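Local coordinates for protein polysaccharide deacetylase (Streptococcus pyogenes, PDB 6DQ3) that probably removes N-acetyl groups from the cell wall linkage unit of streptococcal rhamnopolysaccharides, as a zinc-dependent carbohydrate esterase 4 family deacetylase, at residues I81-V86 with M128-H133; L115-M120 with K161-N166. All blocks are in the same frame, centred on the assembly; numbering follows the deposited sequence.

Interaction 1. Residues I81-V86 with M128-H133; sequences IDFYNV and MSFQDH. With ZN (zinc ion), chain D.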
ATOM      1  N   ILE A  81      -1.744   2.184 -13.503  1.00 27.31           N
ATOM      2  CA  ILE A  81      -1.362   1.137 -14.445  1.00 25.11           C
ATOM      3  C   ILE A  81       0.150   0.911 -14.425  1.00 25.64           C
ATOM      4  O   ILE A  81       0.623  -0.192 -14.734  1.00 29.01           O
ATOM      5  CB  ILE A  81      -1.891   1.486 -15.852  1.00 29.19           C
ATOM      6  CG1 ILE A  81      -1.666   0.317 -16.813  1.00 29.78           C
ATOM      7  CG2 ILE A  81      -1.243   2.764 -16.379  1.00 29.69           C
ATOM      8  CD1 ILE A  81      -2.421  -0.941 -16.421  1.00 30.12           C
ATOM      9  N   ASP A  82       0.934   1.923 -14.037  1.00 28.26           N
ATOM     10  CA  ASP A  82       2.376   1.721 -13.950  1.00 28.03           C
ATOM     11  C   ASP A  82       2.743   0.681 -12.892  1.00 32.45           C
ATOM     12  O   ASP A  82       3.850   0.137 -12.940  1.00 27.55           O
ATOM     13  CB  ASP A  82       3.115   3.047 -13.683  1.00 29.85           C
ATOM     14  CG  ASP A  82       2.750   3.693 -12.348  1.00 35.49           C
ATOM     15  OD1 ASP A  82       1.866   3.185 -11.630  1.00 29.87           O
ATOM     16  OD2 ASP A  82       3.365   4.728 -12.011  1.00 32.73           O
ATOM     17  N   PHE A  83       1.850   0.380 -11.942  1.00 27.97           N
ATOM     18  CA  PHE A  83       2.138  -0.706 -11.007  1.00 29.49           C
ATOM     19  C   PHE A  83       2.222  -2.040 -11.741  1.00 29.21           C
ATOM     20  O   PHE A  83       3.083  -2.874 -11.438  1.00 30.12           O
ATOM     21  CB  PHE A  83       1.085  -0.768  -9.894  1.00 26.93           C
ATOM     22  CG  PHE A  83       1.345  -1.860  -8.894  1.00 27.87           C
ATOM     23  CD1 PHE A  83       2.257  -1.678  -7.865  1.00 29.84           C
ATOM     24  CD2 PHE A  83       0.704  -3.086  -9.003  1.00 27.09           C
ATOM     25  CE1 PHE A  83       2.510  -2.694  -6.954  1.00 30.71           C
ATOM     26  CE2 PHE A  83       0.952  -4.099  -8.095  1.00 30.62           C
ATOM     27  CZ  PHE A  83       1.857  -3.905  -7.075  1.00 30.92           C
ATOM     28  N   TYR A  84       1.351  -2.252 -12.728  1.00 30.61           N
ATOM     29  CA  TYR A  84       1.404  -3.470 -13.530  1.00 31.04           C
ATOM     30  C   TYR A  84       2.495  -3.413 -14.593  1.00 32.69           C
ATOM     31  O   TYR A  84       3.184  -4.414 -14.831  1.00 29.00           O
ATOM     32  CB  TYR A  84       0.048  -3.706 -14.190  1.00 32.40           C
ATOM     33  CG  TYR A  84      -0.019  -4.905 -15.098  1.00 32.84           C
ATOM     34  CD1 TYR A  84      -0.063  -6.190 -14.579  1.00 31.41           C
ATOM     35  CD2 TYR A  84      -0.078  -4.753 -16.478  1.00 31.13           C
ATOM     36  CE1 TYR A  84      -0.140  -7.290 -15.404  1.00 34.12           C
ATOM     37  CE2 TYR A  84      -0.161  -5.848 -17.313  1.00 33.13           C
ATOM     38  CZ  TYR A  84      -0.190  -7.115 -16.770  1.00 39.11           C
ATOM     39  OH  TYR A  84      -0.271  -8.213 -17.592  1.00 39.46           O
ATOM     40  N   ASN A  85       2.661  -2.264 -15.254  1.00 34.56           N
ATOM     41  CA  ASN A  85       3.600  -2.196 -16.368  1.00 35.50           C
ATOM     42  C   ASN A  85       5.047  -2.090 -15.906  1.00 34.71           C
ATOM     43  O   ASN A  85       5.948  -2.589 -16.585  1.00 31.93           O
ATOM     44  CB  ASN A  85       3.301  -0.994 -17.272  1.00 36.52           C
ATOM     45  CG  ASN A  85       2.031  -1.159 -18.083  1.00 35.44           C
ATOM     46  OD1 ASN A  85       1.617  -2.272 -18.405  1.00 37.05           O
ATOM     47  ND2 ASN A  85       1.415  -0.036 -18.433  1.00 37.57           N
ATOM     48  N   VAL A  86       5.295  -1.434 -14.775  1.00 32.42           N
ATOM     49  CA  VAL A  86       6.657  -1.108 -14.374  1.00 33.38           C
ATOM     50  C   VAL A  86       7.022  -1.789 -13.059  1.00 33.99           C
ATOM     51  O   VAL A  86       7.985  -2.559 -13.001  1.00 34.34           O
ATOM     52  CB  VAL A  86       6.833   0.421 -14.279  1.00 30.18           C
ATOM     53  CG1 VAL A  86       8.275   0.786 -13.978  1.00 36.08           C
ATOM     54  CG2 VAL A  86       6.365   1.095 -15.571  1.00 32.01           C
ATOM     55  N   MET A 128       1.344 -10.533  -5.314  1.00 34.74           N
ATOM     56  CA  MET A 128       0.751  -9.223  -5.091  1.00 32.56           C
ATOM     57  C   MET A 128      -0.593  -9.334  -4.372  1.00 31.93           C
ATOM     58  O   MET A 128      -1.344 -10.295  -4.554  1.00 30.75           O
ATOM     59  CB  MET A 128       0.565  -8.481  -6.414  1.00 36.16           C
ATOM     60  CG  MET A 128       1.827  -8.361  -7.249  1.00 40.20           C
ATOM     61  SD  MET A 128       3.212  -7.646  -6.339  1.00 38.27           S
ATOM     62  CE  MET A 128       4.419  -8.964  -6.461  1.00 39.93           C
ATOM     63  N   SER A 129      -0.891  -8.325  -3.556  1.00 28.50           N
ATOM     64  CA  SER A 129      -2.147  -8.232  -2.825  1.00 30.69           C
ATOM     65  C   SER A 129      -2.835  -6.918  -3.169  1.00 32.83           C
ATOM     66  O   SER A 129      -2.184  -5.896  -3.403  1.00 32.01           O
ATOM     67  CB  SER A 129      -1.910  -8.331  -1.311  1.00 33.86           C
ATOM     68  OG  SER A 129      -3.126  -8.303  -0.589  1.00 35.95           O
ATOM     69  N   PHE A 130      -4.162  -6.944  -3.199  1.00 24.77           N
ATOM     70  CA  PHE A 130      -4.940  -5.781  -3.602  1.00 25.23           C
ATOM     71  C   PHE A 130      -5.981  -5.461  -2.539  1.00 27.92           C
ATOM     72  O   PHE A 130      -6.922  -6.230  -2.317  1.00 30.92           O
ATOM     73  CB  PHE A 130      -5.545  -6.025  -4.975  1.00 30.08           C
ATOM     74  CG  PHE A 130      -4.493  -6.261  -6.008  1.00 29.66           C
ATOM     75  CD1 PHE A 130      -3.852  -5.190  -6.599  1.00 32.31           C
ATOM     76  CD2 PHE A 130      -4.082  -7.543  -6.323  1.00 31.08           C
ATOM     77  CE1 PHE A 130      -2.853  -5.389  -7.518  1.00 27.74           C
ATOM     78  CE2 PHE A 130      -3.080  -7.751  -7.247  1.00 33.56           C
ATOM     79  CZ  PHE A 130      -2.462  -6.671  -7.842  1.00 28.14           C
ATOM     80  N   GLN A 131      -5.785  -4.330  -1.881  1.00 28.34           N
ATOM     81  CA  GLN A 131      -6.575  -3.917  -0.742  1.00 27.25           C
ATOM     82  C   GLN A 131      -7.365  -2.660  -1.108  1.00 27.72           C
ATOM     83  O   GLN A 131      -7.447  -2.265  -2.279  1.00 27.87           O
ATOM     84  CB  GLN A 131      -5.656  -3.732   0.471  1.00 28.25           C
ATOM     85  CG  GLN A 131      -4.856  -4.993   0.846  1.00 26.18           C
ATOM     86  CD  GLN A 131      -5.731  -6.161   1.278  1.00 27.44           C
ATOM     87  OE1 GLN A 131      -6.626  -6.006   2.103  1.00 25.42           O
ATOM     88  NE2 GLN A 131      -5.482  -7.335   0.708  1.00 29.03           N
ATOM     89  N   ASP A 132      -7.966  -2.034  -0.099  1.00 26.85           N
ATOM     90  CA  ASP A 132      -9.004  -1.043  -0.337  1.00 25.08           C
ATOM     91  C   ASP A 132      -8.469   0.380  -0.349  1.00 23.96           C
ATOM     92  O   ASP A 132      -7.625   0.751   0.470  1.00 27.07           O
ATOM     93  CB  ASP A 132     -10.092  -1.171   0.732  1.00 22.82           C
ATOM     94  CG  ASP A 132     -11.308  -0.342   0.418  1.00 27.26           C
ATOM     95  OD1 ASP A 132     -11.294   0.871   0.708  1.00 27.71           O
ATOM     96  OD2 ASP A 132     -12.264  -0.907  -0.141  1.00 30.66           O
ATOM     97  N   HIS A 133      -8.975   1.178  -1.299  1.00 25.88           N
ATOM     98  CA  HIS A 133      -8.682   2.604  -1.360  1.00 25.38           C
ATOM     99  C   HIS A 133      -9.936   3.394  -1.724  1.00 25.47           C
ATOM    100  O   HIS A 133      -9.855   4.417  -2.411  1.00 24.78           O
ATOM    101  CB  HIS A 133      -7.544   2.874  -2.347  1.00 27.88           C
ATOM    102  CG  HIS A 133      -6.781   4.136  -2.075  1.00 26.69           C
ATOM    103  ND1 HIS A 133      -6.563   4.626  -0.804  1.00 29.34           N
ATOM    104  CD2 HIS A 133      -6.162   4.993  -2.919  1.00 26.05           C
ATOM    105  CE1 HIS A 133      -5.857   5.741  -0.880  1.00 27.36           C
ATOM    106  NE2 HIS A 133      -5.602   5.986  -2.155  1.00 28.76           N
TER
HETATM  107 ZN    ZN D 402      -4.922   7.851  -3.059  1.00 33.15          ZN
HETATM  108  O   HOH W   1      -3.965   9.780  -4.074  1.00 30.86           O
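The phenyl rings of Phe83 and Phe130 meet obliquely through Phe83 CE2 and Phe130 CE1, 4.1 Å apart, and Met128 comes to the neighbouring ring carbon of Phe83 with its sulfur. This second meeting is a Met-aromatic contact, also oblique: Met128 SD lies 5.3 Å from the centroid of the Phe83 ring, 70° off the ring normal, and 4.0 Å from Phe83 CZ. The setting is the β/α fold of the polysaccharide deacetylases, where helix 81-93 packs against strand 128-132, which runs parallel to strand 98-102 in the sheet. Phe83 holds CG anti to its own nitrogen (chi1 -179°), which carries the ring out from the helix to the strand, while the bend of the Met128 chain at chi2 (-53°) brings its sulfur up to that ring. All three side chains are buried; Met123 of helix 117-124 touches both rings, and Leu91 packs on Phe83 and Met128. Further along, the strand runs into the metal site, which His133 shares with Asp78 and His137. The imidazole is held at both nitrogens: His133 ND1 is hydrogen-bonded to Ala171 O, and His133 NE2 binds the zinc ion at 2.2 Å.

Interaction 2. Residues L115-M120 with K161-N166; sequences LTLKQM and KQLNQN
Leu117, in the first turn of helix 117-124, and Gln162, in the last turn of helix 145-162, bring the two backbones nearest each other, with 7.4 Å between their CA atoms. Leu117 meets the other segment with both methyl groups. Its CD2 sits 3.7 Å from Gln162 CB, and its CD1 lies 4.0 Å from Gln162 OE1, the two side chains crossing at a slant. Gln162 CB makes the closest approach, and the bend at chi2 (-56°) turns the amide so that OE1 also comes near Leu117 CD1. Leu163 then takes up the deeper, buried end of the contact, and its two branches divide the work: CD2 reaches both Leu117 CD2 and Met120 CB, each at 4.0 Å, while CD1 meets the sulfur of Met120. The side chains of Met120 and Leu163 cross at about a right angle, whereas those of Leu117 and Leu163 meet obliquely. Two helix ends are joined here, and each is closed in a standard way. At the start of helix 117-124, Thr116 and Gln119 form a capping box: Gln119 N donates to Thr116 OG1 and Thr116 N to Gln119 OE1, both at 3.1 Å. The second bond is fairly straight at the hydrogen (163°), although the donor stands well above the carbonyl plane of the amide. Helix 145-162, for its part, stops in a Schellman motif, with Asn164 at positive phi as the C-prime residue, Gln165 N bonded to Asp160 O and a weak bond from Asn164 N to Lys161 O. Lys124 reaches the turn from the far end of helix 117-124, its NZ hydrogen-bonded to Leu163 O and Gln165 OE1. Thr107, in helix 104-108, packs against Leu117 and Met120.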
ATOM      1  N   LEU A 115      -5.428  -0.073 -12.923  1.00 30.82           N
ATOM      2  CA  LEU A 115      -5.376  -1.524 -12.995  1.00 31.06           C
ATOM      3  C   LEU A 115      -6.735  -2.094 -13.377  1.00 32.88           C
ATOM      4  O   LEU A 115      -7.785  -1.558 -13.015  1.00 32.21           O
ATOM      5  CB  LEU A 115      -4.941  -2.103 -11.650  1.00 29.48           C
ATOM      6  CG  LEU A 115      -3.590  -1.652 -11.102  1.00 28.76           C
ATOM      7  CD1 LEU A 115      -3.362  -2.242  -9.716  1.00 28.05           C
ATOM      8  CD2 LEU A 115      -2.460  -2.053 -12.025  1.00 28.06           C
ATOM      9  N   THR A 116      -6.703  -3.198 -14.112  1.00 34.71           N
ATOM     10  CA  THR A 116      -7.901  -3.936 -14.475  1.00 34.35           C
ATOM     11  C   THR A 116      -8.040  -5.168 -13.583  1.00 35.03           C
ATOM     12  O   THR A 116      -7.081  -5.612 -12.947  1.00 36.11           O
ATOM     13  CB  THR A 116      -7.853  -4.376 -15.938  1.00 33.65           C
ATOM     14  OG1 THR A 116      -6.920  -5.455 -16.061  1.00 31.99           O
ATOM     15  CG2 THR A 116      -7.434  -3.233 -16.847  1.00 34.53           C
ATOM     16  N   LEU A 117      -9.246  -5.739 -13.563  1.00 35.03           N
ATOM     17  CA  LEU A 117      -9.460  -6.955 -12.784  1.00 35.89           C
ATOM     18  C   LEU A 117      -8.600  -8.100 -13.303  1.00 32.58           C
ATOM     19  O   LEU A 117      -8.043  -8.873 -12.516  1.00 31.77           O
ATOM     20  CB  LEU A 117     -10.930  -7.360 -12.810  1.00 37.33           C
ATOM     21  CG  LEU A 117     -11.903  -6.505 -12.006  1.00 36.23           C
ATOM     22  CD1 LEU A 117     -13.331  -6.942 -12.360  1.00 39.82           C
ATOM     23  CD2 LEU A 117     -11.662  -6.596 -10.519  1.00 38.25           C
ATOM     24  N   LYS A 118      -8.495  -8.236 -14.630  1.00 32.29           N
ATOM     25  CA  LYS A 118      -7.683  -9.307 -15.196  1.00 34.26           C
ATOM     26  C   LYS A 118      -6.235  -9.182 -14.745  1.00 31.58           C
ATOM     27  O   LYS A 118      -5.589 -10.183 -14.413  1.00 36.19           O
ATOM     28  CB  LYS A 118      -7.780  -9.282 -16.722  1.00 34.30           C
ATOM     29  CG  LYS A 118      -7.049 -10.416 -17.428  1.00 44.14           C
ATOM     30  CD  LYS A 118      -7.285 -10.361 -18.937  1.00 47.76           C
ATOM     31  CE  LYS A 118      -6.488 -11.434 -19.672  1.00 51.81           C
ATOM     32  NZ  LYS A 118      -6.683 -11.378 -21.153  1.00 58.60           N
ATOM     33  N   GLN A 119      -5.709  -7.957 -14.717  1.00 31.52           N
ATOM     34  CA  GLN A 119      -4.337  -7.753 -14.270  1.00 32.70           C
ATOM     35  C   GLN A 119      -4.177  -8.112 -12.797  1.00 34.49           C
ATOM     36  O   GLN A 119      -3.176  -8.719 -12.407  1.00 32.18           O
ATOM     37  CB  GLN A 119      -3.918  -6.307 -14.523  1.00 30.72           C
ATOM     38  CG  GLN A 119      -3.719  -5.999 -15.994  1.00 32.51           C
ATOM     39  CD  GLN A 119      -3.755  -4.518 -16.292  1.00 33.68           C
ATOM     40  OE1 GLN A 119      -3.968  -3.699 -15.398  1.00 34.19           O
ATOM     41  NE2 GLN A 119      -3.548  -4.162 -17.556  1.00 35.35           N
ATOM     42  N   MET A 120      -5.152  -7.748 -11.963  1.00 33.28           N
ATOM     43  CA  MET A 120      -5.051  -8.074 -10.544  1.00 31.59           C
ATOM     44  C   MET A 120      -5.071  -9.580 -10.327  1.00 34.24           C
ATOM     45  O   MET A 120      -4.296 -10.106  -9.520  1.00 36.76           O
ATOM     46  CB  MET A 120      -6.180  -7.395  -9.769  1.00 28.86           C
ATOM     47  CG  MET A 120      -6.127  -5.871  -9.821  1.00 31.13           C
ATOM     48  SD  MET A 120      -7.418  -5.097  -8.822  1.00 34.92           S
ATOM     49  CE  MET A 120      -8.181  -3.986 -10.005  1.00 36.83           C
ATOM     50  N   LYS A 161     -15.646  -9.873  -3.954  1.00 34.50           N
ATOM     51  CA  LYS A 161     -16.364 -10.688  -4.923  1.00 35.90           C
ATOM     52  C   LYS A 161     -15.542 -10.884  -6.192  1.00 37.55           C
ATOM     53  O   LYS A 161     -15.340 -12.019  -6.636  1.00 38.86           O
ATOM     54  CB  LYS A 161     -17.713 -10.045  -5.242  1.00 39.77           C
ATOM     55  CG  LYS A 161     -18.577 -10.858  -6.190  1.00 47.84           C
ATOM     56  CD  LYS A 161     -19.908 -10.161  -6.462  1.00 54.04           C
ATOM     57  CE  LYS A 161     -20.782 -10.974  -7.406  1.00 60.12           C
ATOM     58  NZ  LYS A 161     -22.106 -10.331  -7.644  1.00 63.63           N
ATOM     59  N   GLN A 162     -15.043  -9.793  -6.777  1.00 40.47           N
ATOM     60  CA  GLN A 162     -14.403  -9.891  -8.087  1.00 38.02           C
ATOM     61  C   GLN A 162     -13.055 -10.597  -8.019  1.00 38.62           C
ATOM     62  O   GLN A 162     -12.660 -11.263  -8.983  1.00 40.69           O
ATOM     63  CB  GLN A 162     -14.231  -8.501  -8.696  1.00 35.80           C
ATOM     64  CG  GLN A 162     -15.527  -7.751  -8.928  1.00 36.76           C
ATOM     65  CD  GLN A 162     -16.503  -8.524  -9.787  1.00 41.44           C
ATOM     66  OE1 GLN A 162     -16.105  -9.258 -10.691  1.00 42.13           O
ATOM     67  NE2 GLN A 162     -17.792  -8.373  -9.501  1.00 42.33           N
ATOM     68  N   LEU A 163     -12.331 -10.462  -6.909  1.00 36.54           N
ATOM     69  CA  LEU A 163     -11.063 -11.153  -6.720  1.00 36.87           C
ATOM     70  C   LEU A 163     -11.177 -12.342  -5.771  1.00 36.51           C
ATOM     71  O   LEU A 163     -10.158 -12.944  -5.419  1.00 37.33           O
ATOM     72  CB  LEU A 163     -10.005 -10.173  -6.212  1.00 31.65           C
ATOM     73  CG  LEU A 163      -9.814  -8.912  -7.059  1.00 30.95           C
ATOM     74  CD1 LEU A 163      -8.750  -8.017  -6.416  1.00 31.41           C
ATOM     75  CD2 LEU A 163      -9.443  -9.252  -8.497  1.00 32.57           C
ATOM     76  N   ASN A 164     -12.391 -12.695  -5.359  1.00 35.30           N
ATOM     77  CA  ASN A 164     -12.646 -13.887  -4.550  1.00 38.63           C
ATOM     78  C   ASN A 164     -11.738 -13.931  -3.321  1.00 38.24           C
ATOM     79  O   ASN A 164     -10.954 -14.864  -3.118  1.00 42.56           O
ATOM     80  CB  ASN A 164     -12.481 -15.155  -5.393  1.00 39.92           C
ATOM     81  CG  ASN A 164     -12.948 -16.401  -4.669  1.00 47.11           C
ATOM     82  OD1 ASN A 164     -13.772 -16.324  -3.758  1.00 48.59           O
ATOM     83  ND2 ASN A 164     -12.425 -17.556  -5.068  1.00 50.83           N
ATOM     84  N   GLN A 165     -11.876 -12.912  -2.479  1.00 39.89           N
ATOM     85  CA  GLN A 165     -10.975 -12.753  -1.351  1.00 36.35           C
ATOM     86  C   GLN A 165     -11.716 -12.110  -0.187  1.00 37.06           C
ATOM     87  O   GLN A 165     -12.908 -11.806  -0.271  1.00 33.14           O
ATOM     88  CB  GLN A 165      -9.756 -11.910  -1.748  1.00 36.16           C
ATOM     89  CG  GLN A 165     -10.088 -10.450  -2.063  1.00 34.85           C
ATOM     90  CD  GLN A 165      -8.880  -9.647  -2.521  1.00 39.22           C
ATOM     91  OE1 GLN A 165      -8.045 -10.136  -3.277  1.00 36.94           O
ATOM     92  NE2 GLN A 165      -8.788  -8.405  -2.062  1.00 35.82           N
ATOM     93  N   ASN A 166     -10.987 -11.914   0.910  1.00 35.00           N
ATOM     94  CA  ASN A 166     -11.454 -11.163   2.073  1.00 34.24           C
ATOM     95  C   ASN A 166     -10.479 -10.006   2.265  1.00 33.76           C
ATOM     96  O   ASN A 166      -9.387 -10.191   2.815  1.00 36.50           O
ATOM     97  CB  ASN A 166     -11.529 -12.042   3.317  1.00 39.40           C
ATOM     98  CG  ASN A 166     -11.932 -11.261   4.552  1.00 43.23           C
ATOM     99  OD1 ASN A 166     -12.533 -10.191   4.456  1.00 41.89           O
ATOM    100  ND2 ASN A 166     -11.602 -11.796   5.724  1.00 46.60           N
TER

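The two contacts lie side by side, their centres 11 Å apart, and their segments alternate along the chain: helix 81-93, helix 117-124, strand 128-132, then helix 145-162. Phe130 belongs to interaction 1 and touches interaction 2 at several points. Phe130 O probably accepts a hydrogen bond from Gln165 NE2 at 2.9 Å, and Phe130 CE2 lies 3.5 Å from Met120 O. A second seam links the helices directly, where Gln119 OE1 comes to 3.3 Å from Ile81 CD1. Interaction 1 leads to the zinc through His133; interaction 2 meets the same strand through Leu115, Met120, Leu163 and Gln165, which touch Phe130.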